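Local coordinates for protein thioesterase (Streptomyces sp. WAC02707, PDB 6VAP) that probably hydrolyses acyl groups from carrier proteins as the type II thioesterase of the borrelidin biosynthetic gene cluster, at residues D11-Q16 against D74-Q79; Q57-Q62 against K68-I73; V83-V88 against E112-S117; V92-H97 against E106-F111. All blocks are in the same frame, centred on the assembly; numbering follows the deposited sequence.

Interaction 1 (D11-Q16 against D74-Q79); sequences DVWIRQ and DELANQ
Trp13 holds its CG beside the backbone N (chi1 -79°), which sends the indole across to helix 74-79, where Gln79 and Leu76 receive it. Gln79 turns its CG the same way and then runs extended. Its CB and its amide both come to the six-membered end of the indole. Gln79 OE1 lies at the ring edge, in the ring plane, 3.7 Å from Trp13 CZ2. The amide and ring planes are 78° apart. Gln79 CB is 3.9 Å from the same Trp13 CZ2. Leu76 meets the rim further round, with CD2 4.2 Å from Trp13 CZ3. Helix 74-79 thus touches the indole along its edge.

This packing joins the turn just before the edge strand 14-15 to helix 73-87, in the alpha/beta-hydrolase fold expected for this thioesterase family. Pro59 and Leu80 also touch the Trp13 side chain, and Arg64 makes a cation-pi contact with it.

The turn that carries Trp13 is braced from within. Asp11 OD1 accepts from Ile14 N at 2.6 Å, on the syn side but well out of the carboxylate plane, which forms an Asx motif. The same oxygen takes a weak bond from Trp13 N. Arg15 NH2 donates to Val12 O at 2.7 Å, with an N-H...O angle of 160°. Arg15 also forms a salt bridge to Asp63.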
loop_
_atom_site.group_PDB
_atom_site.type_symbol
_atom_site.label_atom_id
_atom_site.label_comp_id
_atom_site.label_asym_id
_atom_site.label_seq_id
_atom_site.Cartn_x
_atom_site.Cartn_y
_atom_site.Cartn_z
ATOM N N ASP A 11 -2.980 9.072 -15.036
ATOM C CA ASP A 11 -3.581 10.311 -14.571
ATOM C C ASP A 11 -2.774 10.812 -13.369
ATOM O O ASP A 11 -1.714 10.276 -13.029
ATOM C CB ASP A 11 -5.061 10.103 -14.232
ATOM C CG ASP A 11 -5.291 8.971 -13.245
ATOM O OD1 ASP A 11 -4.714 9.013 -12.148
ATOM O OD2 ASP A 11 -6.052 8.039 -13.575
ATOM N N VAL A 12 -3.283 11.865 -12.728
ATOM C CA VAL A 12 -2.563 12.484 -11.623
ATOM C C VAL A 12 -2.391 11.501 -10.484
ATOM O O VAL A 12 -1.357 11.515 -9.798
ATOM C CB VAL A 12 -3.296 13.764 -11.168
ATOM C CG1 VAL A 12 -4.593 13.422 -10.446
ATOM C CG2 VAL A 12 -2.394 14.596 -10.270
ATOM N N TRP A 13 -3.372 10.616 -10.282
ATOM C CA TRP A 13 -3.305 9.678 -9.163
ATOM C C TRP A 13 -2.634 8.350 -9.513
ATOM O O TRP A 13 -1.913 7.770 -8.696
ATOM C CB TRP A 13 -4.719 9.369 -8.636
ATOM C CG TRP A 13 -5.301 10.413 -7.766
ATOM C CD1 TRP A 13 -6.145 11.441 -8.139
ATOM C CD2 TRP A 13 -5.182 10.481 -6.349
ATOM N NE1 TRP A 13 -6.493 12.182 -7.027
ATOM C CE2 TRP A 13 -5.950 11.591 -5.917
ATOM C CE3 TRP A 13 -4.531 9.692 -5.394
ATOM C CZ2 TRP A 13 -6.029 11.964 -4.589
ATOM C CZ3 TRP A 13 -4.622 10.070 -4.062
ATOM C CH2 TRP A 13 -5.353 11.200 -3.683
ATOM N N ILE A 14 -2.890 7.838 -10.707
ATOM C CA ILE A 14 -2.600 6.451 -11.049
ATOM C C ILE A 14 -1.566 6.438 -12.151
ATOM O O ILE A 14 -1.843 6.903 -13.261
ATOM C CB ILE A 14 -3.865 5.693 -11.484
ATOM C CG1 ILE A 14 -4.891 5.713 -10.328
ATOM C CG2 ILE A 14 -3.503 4.272 -11.879
ATOM C CD1 ILE A 14 -6.259 5.245 -10.707
ATOM N N ARG A 15 -0.397 5.875 -11.866
ATOM C CA ARG A 15 0.708 5.840 -12.816
ATOM C C ARG A 15 0.840 4.418 -13.354
ATOM O O ARG A 15 1.045 3.470 -12.587
ATOM C CB ARG A 15 2.009 6.296 -12.156
ATOM C CG ARG A 15 1.910 7.641 -11.429
ATOM C CD ARG A 15 1.579 8.767 -12.420
ATOM N NE ARG A 15 1.040 9.938 -11.732
ATOM C CZ ARG A 15 1.747 11.006 -11.384
ATOM N NH1 ARG A 15 3.043 11.058 -11.654
ATOM N NH2 ARG A 15 1.147 12.022 -10.766
ATOM N N GLN A 16 0.734 4.275 -14.665
ATOM C CA GLN A 16 0.876 3.001 -15.368
ATOM C C GLN A 16 2.207 3.071 -16.108
ATOM O O GLN A 16 2.323 3.732 -17.145
ATOM C CB GLN A 16 -0.303 2.806 -16.318
ATOM C CG GLN A 16 -0.297 1.485 -17.068
ATOM C CD GLN A 16 -1.436 1.371 -18.060
ATOM O OE1 GLN A 16 -2.131 2.339 -18.326
ATOM N NE2 GLN A 16 -1.630 0.186 -18.609
ATOM N N ASP A 74 -8.411 7.885 5.539
ATOM C CA ASP A 74 -9.767 7.870 4.992
ATOM C C ASP A 74 -9.955 8.925 3.908
ATOM O O ASP A 74 -10.676 8.698 2.927
ATOM C CB ASP A 74 -10.795 8.072 6.103
ATOM C CG ASP A 74 -11.194 6.767 6.766
ATOM O OD1 ASP A 74 -11.579 5.822 6.043
ATOM O OD2 ASP A 74 -11.116 6.677 8.011
ATOM N N GLU A 75 -9.268 10.063 4.036
ATOM C CA GLU A 75 -9.352 11.088 3.003
ATOM C C GLU A 75 -8.587 10.650 1.770
ATOM O O GLU A 75 -9.069 10.825 0.647
ATOM C CB GLU A 75 -8.814 12.427 3.518
ATOM C CG GLU A 75 -9.746 13.119 4.500
ATOM C CD GLU A 75 -9.036 14.152 5.350
ATOM O OE1 GLU A 75 -9.550 14.482 6.441
ATOM O OE2 GLU A 75 -7.962 14.632 4.927
ATOM N N LEU A 76 -7.391 10.080 1.957
ATOM C CA LEU A 76 -6.680 9.474 0.832
ATOM C C LEU A 76 -7.570 8.472 0.105
ATOM O O LEU A 76 -7.677 8.488 -1.126
ATOM C CB LEU A 76 -5.388 8.791 1.298
ATOM C CG LEU A 76 -4.141 9.680 1.322
ATOM C CD1 LEU A 76 -3.091 9.061 2.262
ATOM C CD2 LEU A 76 -3.579 9.874 -0.040
ATOM N N ALA A 77 -8.176 7.555 0.855
ATOM C CA ALA A 77 -9.056 6.551 0.259
ATOM C C ALA A 77 -10.284 7.165 -0.416
ATOM O O ALA A 77 -10.652 6.779 -1.534
ATOM C CB ALA A 77 -9.508 5.568 1.330
ATOM N N ASN A 78 -10.967 8.071 0.275
ATOM C CA ASN A 78 -12.183 8.631 -0.278
ATOM C C ASN A 78 -11.904 9.371 -1.572
ATOM O O ASN A 78 -12.707 9.310 -2.503
ATOM C CB ASN A 78 -12.811 9.542 0.753
ATOM C CG ASN A 78 -13.533 8.777 1.846
ATOM O OD1 ASN A 78 -13.905 7.619 1.673
ATOM N ND2 ASN A 78 -13.729 9.438 3.003
ATOM N N GLN A 79 -10.796 10.110 -1.642
ATOM C CA GLN A 79 -10.430 10.786 -2.888
ATOM C C GLN A 79 -9.948 9.787 -3.943
ATOM O O GLN A 79 -10.218 9.954 -5.146
ATOM C CB GLN A 79 -9.334 11.831 -2.611
ATOM C CG GLN A 79 -9.826 13.053 -1.878
ATOM C CD GLN A 79 -8.840 14.201 -1.939
ATOM O OE1 GLN A 79 -8.187 14.421 -2.949
ATOM N NE2 GLN A 79 -8.728 14.930 -0.857
#

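Interaction 2 (Q57-Q62 against K68-I73); sequences QYPGRQ and KPLEDI
The ring of Pro59 meets Lys68 and Leu70, and its carbonyl meets Pro69 between them. The ring CB approaches a backbone carbonyl, with Pro59 CB 3.6 Å from Lys68 O. Its CG meets the branch point of Leu70, at 4.2 Å from Leu70 CG. Between these two, the carbonyl of Pro59 comes up to the backbone of Pro69, and Pro59 O is 3.8 Å from Pro69 CA. Gly60 follows, with its CA 4.3 Å from Pro69 CB. The backbones are nearest here, Gly60 CA lying 4.5 Å from Pro69 CA. The positive phi of Gly60 (100°) also suits its place in the type II turn from Tyr58 to Arg61.

The two segments share no direct hydrogen bond. Water 1 links them instead: it donates to Pro59 O and accepts from Leu70 N, at 2.8 Å from each.

Arg61 folds back over this turn. Its guanidinium lies with one face against Tyr58 CB and with Pro59 O at its edge, in plane. Arg61 NH2 donates to Pro59 O at 3.0 Å, so this carbonyl is held by both the arginine and the water. On the other segment, Lys68 is poorly ordered; as modelled, its NZ bonds to Pro69 O and makes a salt bridge to Glu71 OE2.

Both segments belong to the loop between strand 52-56 and helix 73-87. Tyr58 and Leu70 both touch Leu76 on that helix, Asp72 caps its N-terminus, and Arg61 forms a salt bridge to Asp177 of helix 167-182.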
loop_
_atom_site.group_PDB
_atom_site.type_symbol
_atom_site.label_atom_id
_atom_site.label_comp_id
_atom_site.label_asym_id
_atom_site.label_seq_id
_atom_site.Cartn_x
_atom_site.Cartn_y
_atom_site.Cartn_z
ATOM N N GLN A 57 0.224 7.744 -6.908
ATOM C CA GLN A 57 0.984 8.926 -6.532
ATOM C C GLN A 57 0.123 9.781 -5.622
ATOM O O GLN A 57 -0.827 10.406 -6.083
ATOM C CB GLN A 57 1.387 9.707 -7.783
ATOM C CG GLN A 57 2.244 10.930 -7.517
ATOM C CD GLN A 57 3.728 10.596 -7.451
ATOM O OE1 GLN A 57 4.131 9.750 -6.695
ATOM N NE2 GLN A 57 4.538 11.298 -8.218
ATOM N N TYR A 58 0.491 9.883 -4.359
ATOM C CA TYR A 58 -0.261 10.731 -3.446
ATOM C C TYR A 58 0.076 12.208 -3.681
ATOM O O TYR A 58 1.161 12.542 -4.163
ATOM C CB TYR A 58 0.043 10.381 -1.998
ATOM C CG TYR A 58 0.023 8.914 -1.655
ATOM C CD1 TYR A 58 -1.024 8.095 -2.054
ATOM C CD2 TYR A 58 1.057 8.345 -0.917
ATOM C CE1 TYR A 58 -1.045 6.758 -1.714
ATOM C CE2 TYR A 58 1.029 7.050 -0.549
ATOM C CZ TYR A 58 -0.018 6.234 -0.954
ATOM O OH TYR A 58 0.015 4.896 -0.576
ATOM N N PRO A 59 -0.850 13.110 -3.370
ATOM C CA PRO A 59 -0.543 14.543 -3.472
ATOM C C PRO A 59 0.664 14.911 -2.625
ATOM O O PRO A 59 0.917 14.322 -1.566
ATOM C CB PRO A 59 -1.806 15.224 -2.937
ATOM C CG PRO A 59 -2.907 14.198 -3.119
ATOM C CD PRO A 59 -2.226 12.850 -2.916
ATOM N N GLY A 60 1.393 15.915 -3.105
ATOM C CA GLY A 60 2.442 16.534 -2.338
ATOM C C GLY A 60 3.848 16.084 -2.659
ATOM O O GLY A 60 4.787 16.560 -2.018
ATOM N N ARG A 61 4.035 15.199 -3.626
ATOM C CA ARG A 61 5.357 14.690 -3.950
ATOM C C ARG A 61 5.594 14.742 -5.451
ATOM O O ARG A 61 4.665 14.583 -6.249
ATOM C CB ARG A 61 5.535 13.253 -3.446
ATOM C CG ARG A 61 4.650 12.239 -4.163
ATOM C CD ARG A 61 4.100 11.227 -3.168
ATOM N NE ARG A 61 3.267 11.882 -2.166
ATOM C CZ ARG A 61 3.239 11.551 -0.886
ATOM N NH1 ARG A 61 3.969 10.539 -0.452
ATOM N NH2 ARG A 61 2.439 12.217 -0.056
ATOM N N GLN A 62 6.859 14.963 -5.819
ATOM C CA GLN A 62 7.280 14.966 -7.215
ATOM C C GLN A 62 6.410 15.912 -8.030
ATOM O O GLN A 62 6.390 17.112 -7.765
ATOM C CB GLN A 62 7.254 13.548 -7.782
ATOM C CG GLN A 62 8.126 12.560 -6.980
ATOM C CD GLN A 62 8.043 11.142 -7.529
ATOM O OE1 GLN A 62 7.055 10.760 -8.139
ATOM N NE2 GLN A 62 9.093 10.357 -7.309
ATOM N N LYS A 68 -1.447 20.261 -1.837
ATOM C CA LYS A 68 -1.330 20.093 -0.391
ATOM C C LYS A 68 -1.381 18.606 -0.062
ATOM O O LYS A 68 -2.284 17.911 -0.529
ATOM C CB LYS A 68 -2.461 20.840 0.325
ATOM C CG LYS A 68 -2.258 21.020 1.820
ATOM C CD LYS A 68 -3.153 20.076 2.616
ATOM C CE LYS A 68 -2.783 20.068 4.096
ATOM N NZ LYS A 68 -1.428 19.489 4.344
ATOM N N PRO A 69 -0.449 18.088 0.728
ATOM C CA PRO A 69 -0.488 16.658 1.044
ATOM C C PRO A 69 -1.636 16.322 1.985
ATOM O O PRO A 69 -2.031 17.107 2.847
ATOM C CB PRO A 69 0.866 16.404 1.710
ATOM C CG PRO A 69 1.268 17.716 2.259
ATOM C CD PRO A 69 0.699 18.763 1.347
ATOM N N LEU A 70 -2.197 15.140 1.795
ATOM C CA LEU A 70 -3.284 14.674 2.639
ATOM C C LEU A 70 -2.732 14.151 3.958
ATOM O O LEU A 70 -1.593 13.697 4.048
ATOM C CB LEU A 70 -4.078 13.583 1.919
ATOM C CG LEU A 70 -4.788 14.095 0.645
ATOM C CD1 LEU A 70 -5.511 12.940 -0.037
ATOM C CD2 LEU A 70 -5.754 15.239 0.990
ATOM N N GLU A 71 -3.558 14.207 4.990
ATOM C CA GLU A 71 -3.137 13.903 6.350
ATOM C C GLU A 71 -3.940 12.781 6.989
ATOM O O GLU A 71 -3.807 12.566 8.192
ATOM C CB GLU A 71 -3.254 15.169 7.211
ATOM C CG GLU A 71 -2.336 16.299 6.777
ATOM C CD GLU A 71 -2.571 17.579 7.558
ATOM O OE1 GLU A 71 -3.530 17.624 8.356
ATOM O OE2 GLU A 71 -1.797 18.534 7.367
ATOM N N ASP A 72 -4.768 12.075 6.227
ATOM C CA ASP A 72 -5.729 11.131 6.780
ATOM C C ASP A 72 -5.879 10.005 5.772
ATOM O O ASP A 72 -6.054 10.266 4.581
ATOM C CB ASP A 72 -7.078 11.804 7.080
ATOM C CG ASP A 72 -8.143 10.805 7.497
ATOM O OD1 ASP A 72 -8.016 10.210 8.589
ATOM O OD2 ASP A 72 -9.114 10.614 6.733
ATOM N N ILE A 73 -5.839 8.763 6.252
ATOM C CA ILE A 73 -5.999 7.614 5.369
ATOM C C ILE A 73 -7.386 7.597 4.745
ATOM O O ILE A 73 -7.554 7.309 3.554
ATOM C CB ILE A 73 -5.730 6.327 6.162
ATOM C CG1 ILE A 73 -4.241 6.225 6.548
ATOM C CG2 ILE A 73 -6.150 5.094 5.325
ATOM C CD1 ILE A 73 -3.394 5.692 5.439
HETATM O O HOH W 1 -0.958 13.229 0.230
#

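Interaction 3 (V83-V88 against E112-S117); sequences VLRARV and ESAGIS
Arg85 is the first residue of 83-88 to meet the other segment, at Ala114. Its chain starts with CG beside the backbone N and bends at chi3 (77°). This bend lays the guanidinium over the methyl group. Ala114 CB sits 3.7 Å above one face, offset toward the rim, and is 3.8 Å from Arg85 NH1. Arg85 NH2 reaches further through water 2. The water accepts from NH2 at 3.0 Å and donates to Ala114 O at 2.7 Å.

Three residues on, Val88 points at Ile116. The two meet through methyl groups, Val88 CG1 and Ile116 CD1, 4.3 Å apart. Ile116 follows the end of helix 99-113. Gly115, at positive phi, is the C-prime residue of a Schellman motif there: Gly115 N bonds to Glu112 O at 2.9 Å, and Ile116 N to Phe111 O.

The contact lies near the protein surface. It joins the C-terminal ends of helices 73-87 and 99-113. Phe111 of the second helix touches both Val88 and Ile116, and Leu84 packs on Leu107 and Phe111 of the same helix. On another side, Val83, Leu84 and Arg87 touch Ile14 of strand 14-15.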
loop_
_atom_site.group_PDB
_atom_site.type_symbol
_atom_site.label_atom_id
_atom_site.label_comp_id
_atom_site.label_asym_id
_atom_site.label_seq_id
_atom_site.Cartn_x
_atom_site.Cartn_y
_atom_site.Cartn_z
ATOM N N VAL A 83 -11.402 7.543 -8.423
ATOM C CA VAL A 83 -10.445 7.503 -9.520
ATOM C C VAL A 83 -10.131 6.060 -9.883
ATOM O O VAL A 83 -10.169 5.677 -11.058
ATOM C CB VAL A 83 -9.166 8.270 -9.145
ATOM C CG1 VAL A 83 -8.189 8.288 -10.306
ATOM C CG2 VAL A 83 -9.541 9.711 -8.729
ATOM N N LEU A 84 -9.787 5.242 -8.880
ATOM C CA LEU A 84 -9.548 3.828 -9.151
ATOM C C LEU A 84 -10.794 3.143 -9.676
ATOM O O LEU A 84 -10.685 2.237 -10.503
ATOM C CB LEU A 84 -9.062 3.110 -7.900
ATOM C CG LEU A 84 -7.584 3.328 -7.593
ATOM C CD1 LEU A 84 -7.336 2.906 -6.160
ATOM C CD2 LEU A 84 -6.692 2.533 -8.569
ATOM N N ARG A 85 -11.977 3.556 -9.211
ATOM C CA ARG A 85 -13.229 2.998 -9.721
ATOM C C ARG A 85 -13.321 3.108 -11.244
ATOM O O ARG A 85 -13.699 2.146 -11.924
ATOM C CB ARG A 85 -14.415 3.709 -9.077
ATOM C CG ARG A 85 -14.814 3.163 -7.738
ATOM C CD ARG A 85 -16.277 3.466 -7.436
ATOM N NE ARG A 85 -17.159 2.572 -8.172
ATOM C CZ ARG A 85 -18.386 2.252 -7.781
ATOM N NH1 ARG A 85 -18.873 2.764 -6.655
ATOM N NH2 ARG A 85 -19.124 1.426 -8.517
ATOM N N ALA A 86 -12.995 4.280 -11.799
ATOM C CA ALA A 86 -13.109 4.479 -13.244
ATOM C C ALA A 86 -12.111 3.644 -14.042
ATOM O O ALA A 86 -12.322 3.418 -15.234
ATOM C CB ALA A 86 -12.924 5.962 -13.579
ATOM N N ARG A 87 -11.034 3.186 -13.417
ATOM C CA ARG A 87 -10.011 2.380 -14.067
ATOM C C ARG A 87 -10.131 0.899 -13.753
ATOM O O ARG A 87 -9.679 0.067 -14.548
ATOM C CB ARG A 87 -8.614 2.821 -13.624
ATOM C CG ARG A 87 -8.203 4.173 -14.127
ATOM C CD ARG A 87 -6.709 4.335 -13.994
ATOM N NE ARG A 87 -5.984 3.496 -14.955
ATOM C CZ ARG A 87 -4.953 3.908 -15.679
ATOM N NH1 ARG A 87 -4.519 5.155 -15.579
ATOM N NH2 ARG A 87 -4.355 3.063 -16.500
ATOM N N VAL A 88 -10.718 0.571 -12.597
ATOM C CA VAL A 88 -10.728 -0.793 -12.094
ATOM C C VAL A 88 -11.239 -1.718 -13.182
ATOM O O VAL A 88 -12.239 -1.434 -13.843
ATOM C CB VAL A 88 -11.599 -0.877 -10.825
ATOM C CG1 VAL A 88 -13.091 -0.702 -11.185
ATOM C CG2 VAL A 88 -11.367 -2.201 -10.106
ATOM N N GLU A 112 -15.330 -3.741 -1.946
ATOM C CA GLU A 112 -16.290 -4.775 -1.587
ATOM C C GLU A 112 -17.667 -4.189 -1.329
ATOM O O GLU A 112 -18.669 -4.752 -1.774
ATOM C CB GLU A 112 -15.804 -5.536 -0.357
ATOM C CG GLU A 112 -14.491 -6.307 -0.583
ATOM C CD GLU A 112 -14.356 -7.519 0.360
ATOM O OE1 GLU A 112 -15.186 -7.656 1.307
ATOM O OE2 GLU A 112 -13.429 -8.336 0.133
ATOM N N SER A 113 -17.746 -3.060 -0.624
ATOM C CA SER A 113 -19.055 -2.440 -0.415
ATOM C C SER A 113 -19.693 -2.031 -1.736
ATOM O O SER A 113 -20.926 -1.959 -1.852
ATOM C CB SER A 113 -18.911 -1.236 0.508
ATOM O OG SER A 113 -18.775 -1.675 1.860
ATOM N N ALA A 114 -18.886 -1.792 -2.757
ATOM C CA ALA A 114 -19.399 -1.462 -4.079
ATOM C C ALA A 114 -19.653 -2.699 -4.928
ATOM O O ALA A 114 -19.976 -2.563 -6.107
ATOM C CB ALA A 114 -18.437 -0.512 -4.794
ATOM N N GLY A 115 -19.530 -3.894 -4.352
ATOM C CA GLY A 115 -19.757 -5.141 -5.053
ATOM C C GLY A 115 -18.624 -5.592 -5.942
ATOM O O GLY A 115 -18.815 -6.503 -6.754
ATOM N N ILE A 116 -17.430 -5.041 -5.761
ATOM C CA ILE A 116 -16.269 -5.339 -6.599
ATOM C C ILE A 116 -15.370 -6.277 -5.812
ATOM O O ILE A 116 -14.684 -5.845 -4.884
ATOM C CB ILE A 116 -15.508 -4.066 -7.015
ATOM C CG1 ILE A 116 -16.481 -3.096 -7.719
ATOM C CG2 ILE A 116 -14.346 -4.412 -7.915
ATOM C CD1 ILE A 116 -15.891 -1.767 -8.155
ATOM N N SER A 117 -15.347 -7.545 -6.205
ATOM C CA SER A 117 -14.514 -8.539 -5.555
ATOM C C SER A 117 -13.038 -8.296 -5.871
ATOM O O SER A 117 -12.676 -7.820 -6.960
ATOM C CB SER A 117 -14.923 -9.939 -6.016
ATOM O OG SER A 117 -14.782 -10.061 -7.415
HETATM O O HOH W 2 -21.093 -0.243 -7.019
#

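Interaction 4 (V92-H97 against E106-F111); sequences VALFGH and ELARRF
Strand 92-97 and helix 106-111 run nearly antiparallel, at 159°, with their axes 9.7 Å apart and Leu94 closest to Ala108 by CA position. Leu94 reaches across and meets three residues of the helix. Its CG stands beside the backbone N (chi1 -40°), which points the two methyls at the helix. CD1 goes to the helix backbone: Leu94 CD1 is 3.7 Å from Ala108 N and 3.8 Å from Ala108 CB. It also comes to 4.3 Å from Leu107 CB. CD2 turns to the aromatic residue one turn further, with Leu94 CD2 4.1 Å from Phe111 CE2. Here the leucine meets the ring obliquely. The small Ala108 lets the leucine methyl come close to the helix backbone.

Elsewhere on the helix the side chains are charged. Arg110 NH1 bonds at 2.8 Å to Glu106 OE1, which uses its anti lone pair. The same NH1 donates to Glu106 O at 3.1 Å, from above the carbonyl plane. Arg109 NH1 forms a longer salt bridge to Glu106 OE2. Arg110 also pairs with Asp74 of helix 73-87.

Leu94 also touches Ile28 on strand 26-30. The strand and helix belong to the beta-alpha-beta unit of strand 92-97, helix 99-113 and strand 120-124. The bend between that strand and helix fits the GxSxG nucleophile elbow of alpha/beta hydrolases, with Ser98 the probable nucleophile.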
loop_
_atom_site.group_PDB
_atom_site.type_symbol
_atom_site.label_atom_id
_atom_site.label_comp_id
_atom_site.label_asym_id
_atom_site.label_seq_id
_atom_site.Cartn_x
_atom_site.Cartn_y
_atom_site.Cartn_z
ATOM N N VAL A 92 -8.676 -7.899 -9.965
ATOM C CA VAL A 92 -7.869 -6.812 -9.423
ATOM C C VAL A 92 -7.369 -7.201 -8.036
ATOM O O VAL A 92 -8.103 -7.783 -7.229
ATOM C CB VAL A 92 -8.668 -5.492 -9.371
ATOM C CG1 VAL A 92 -9.927 -5.667 -8.531
ATOM C CG2 VAL A 92 -7.821 -4.354 -8.841
ATOM N N ALA A 93 -6.113 -6.865 -7.761
ATOM C CA ALA A 93 -5.508 -7.093 -6.462
ATOM C C ALA A 93 -4.859 -5.798 -5.989
ATOM O O ALA A 93 -4.515 -4.921 -6.790
ATOM C CB ALA A 93 -4.475 -8.217 -6.501
ATOM N N LEU A 94 -4.715 -5.675 -4.667
ATOM C CA LEU A 94 -4.095 -4.512 -4.045
ATOM C C LEU A 94 -2.841 -4.919 -3.281
ATOM O O LEU A 94 -2.814 -5.962 -2.621
ATOM C CB LEU A 94 -5.065 -3.828 -3.107
ATOM C CG LEU A 94 -6.533 -3.727 -3.568
ATOM C CD1 LEU A 94 -7.386 -3.156 -2.501
ATOM C CD2 LEU A 94 -6.621 -2.898 -4.841
ATOM N N PHE A 95 -1.805 -4.083 -3.356
ATOM C CA PHE A 95 -0.566 -4.271 -2.617
ATOM C C PHE A 95 -0.210 -2.958 -1.945
ATOM O O PHE A 95 -0.127 -1.916 -2.606
ATOM C CB PHE A 95 0.575 -4.736 -3.530
ATOM C CG PHE A 95 1.867 -4.930 -2.810
ATOM C CD1 PHE A 95 2.702 -3.874 -2.567
ATOM C CD2 PHE A 95 2.260 -6.206 -2.394
ATOM C CE1 PHE A 95 3.915 -4.078 -1.861
ATOM C CE2 PHE A 95 3.426 -6.404 -1.726
ATOM C CZ PHE A 95 4.247 -5.320 -1.430
ATOM N N GLY A 96 -0.009 -3.007 -0.627
ATOM C CA GLY A 96 0.434 -1.822 0.103
ATOM C C GLY A 96 1.578 -2.147 1.046
ATOM O O GLY A 96 1.537 -3.173 1.729
ATOM N N HIS A 97 2.569 -1.274 1.137
ATOM C CA HIS A 97 3.645 -1.398 2.103
ATOM C C HIS A 97 3.474 -0.335 3.181
ATOM O O HIS A 97 3.235 0.832 2.874
ATOM C CB HIS A 97 4.985 -1.255 1.397
ATOM C CG HIS A 97 6.154 -1.397 2.312
ATOM N ND1 HIS A 97 6.421 -2.554 3.014
ATOM C CD2 HIS A 97 7.119 -0.513 2.651
ATOM C CE1 HIS A 97 7.517 -2.379 3.735
ATOM N NE2 HIS A 97 7.951 -1.146 3.542
ATOM N N GLU A 106 -8.288 -0.120 3.391
ATOM C CA GLU A 106 -9.434 0.776 3.329
ATOM C C GLU A 106 -10.029 0.798 1.933
ATOM O O GLU A 106 -11.258 0.821 1.782
ATOM C CB GLU A 106 -8.998 2.172 3.779
ATOM C CG GLU A 106 -8.786 2.313 5.269
ATOM C CD GLU A 106 -10.092 2.087 6.042
ATOM O OE1 GLU A 106 -11.157 2.246 5.432
ATOM O OE2 GLU A 106 -10.021 1.739 7.229
ATOM N N LEU A 107 -9.174 0.789 0.908
ATOM C CA LEU A 107 -9.655 0.703 -0.467
ATOM C C LEU A 107 -10.350 -0.623 -0.712
ATOM O O LEU A 107 -11.401 -0.670 -1.358
ATOM C CB LEU A 107 -8.489 0.884 -1.449
ATOM C CG LEU A 107 -7.868 2.257 -1.445
ATOM C CD1 LEU A 107 -6.511 2.257 -2.218
ATOM C CD2 LEU A 107 -8.834 3.243 -2.109
ATOM N N ALA A 108 -9.846 -1.693 -0.104
ATOM C CA ALA A 108 -10.505 -2.984 -0.256
ATOM C C ALA A 108 -11.911 -2.957 0.326
ATOM O O ALA A 108 -12.865 -3.467 -0.268
ATOM C CB ALA A 108 -9.667 -4.075 0.395
ATOM N N ARG A 109 -12.050 -2.371 1.505
ATOM C CA ARG A 109 -13.354 -2.217 2.120
ATOM C C ARG A 109 -14.310 -1.509 1.191
ATOM O O ARG A 109 -15.470 -1.913 1.075
ATOM C CB ARG A 109 -13.222 -1.421 3.424
ATOM C CG ARG A 109 -12.860 -2.193 4.643
ATOM C CD ARG A 109 -12.721 -1.251 5.858
ATOM N NE ARG A 109 -13.302 -1.825 7.066
ATOM C CZ ARG A 109 -13.420 -1.171 8.210
ATOM N NH1 ARG A 109 -13.011 0.088 8.290
ATOM N NH2 ARG A 109 -13.918 -1.786 9.260
ATOM N N ARG A 110 -13.832 -0.465 0.499
ATOM C CA ARG A 110 -14.695 0.294 -0.406
ATOM C C ARG A 110 -15.023 -0.465 -1.699
ATOM O O ARG A 110 -16.126 -0.339 -2.243
ATOM C CB ARG A 110 -14.011 1.623 -0.703
ATOM C CG ARG A 110 -14.034 2.574 0.465
ATOM C CD ARG A 110 -12.866 3.540 0.412
ATOM N NE ARG A 110 -13.019 4.637 1.395
ATOM C CZ ARG A 110 -12.686 4.523 2.683
ATOM N NH1 ARG A 110 -12.231 3.368 3.160
ATOM N NH2 ARG A 110 -12.833 5.547 3.499
ATOM N N PHE A 111 -14.071 -1.227 -2.229
ATOM C CA PHE A 111 -14.353 -2.047 -3.397
ATOM C C PHE A 111 -15.445 -3.050 -3.088
ATOM O O PHE A 111 -16.397 -3.186 -3.861
ATOM C CB PHE A 111 -13.085 -2.750 -3.872
ATOM C CG PHE A 111 -12.203 -1.888 -4.734
ATOM C CD1 PHE A 111 -12.604 -1.519 -6.019
ATOM C CD2 PHE A 111 -10.965 -1.492 -4.294
ATOM C CE1 PHE A 111 -11.813 -0.754 -6.825
ATOM C CE2 PHE A 111 -10.135 -0.721 -5.106
ATOM C CZ PHE A 111 -10.557 -0.335 -6.359
#

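Interactions 1, 2 and 4 are largely buried, whereas interaction 3 lies at the surface. Interactions 1 and 3 both use helix 73-87, at different turns, and interactions 3 and 4 both use helix 99-113. Interaction 4 is purely apolar across the contact. Interaction 1 adds an amide at a ring edge. Interactions 2 and 3 combine packing with a bridging water. The contacts also meet one another. Trp13 O of interaction 1 probably bonds to Gln57 N of interaction 2, Gln16 OE1 to Arg87 NH2 of interaction 3, and Asn78 OD1 to Arg110 NH2 of interaction 4. Ile73 of interaction 2 packs on Glu106. Interactions 2 and 3 do not touch, with centres about 21 Å apart.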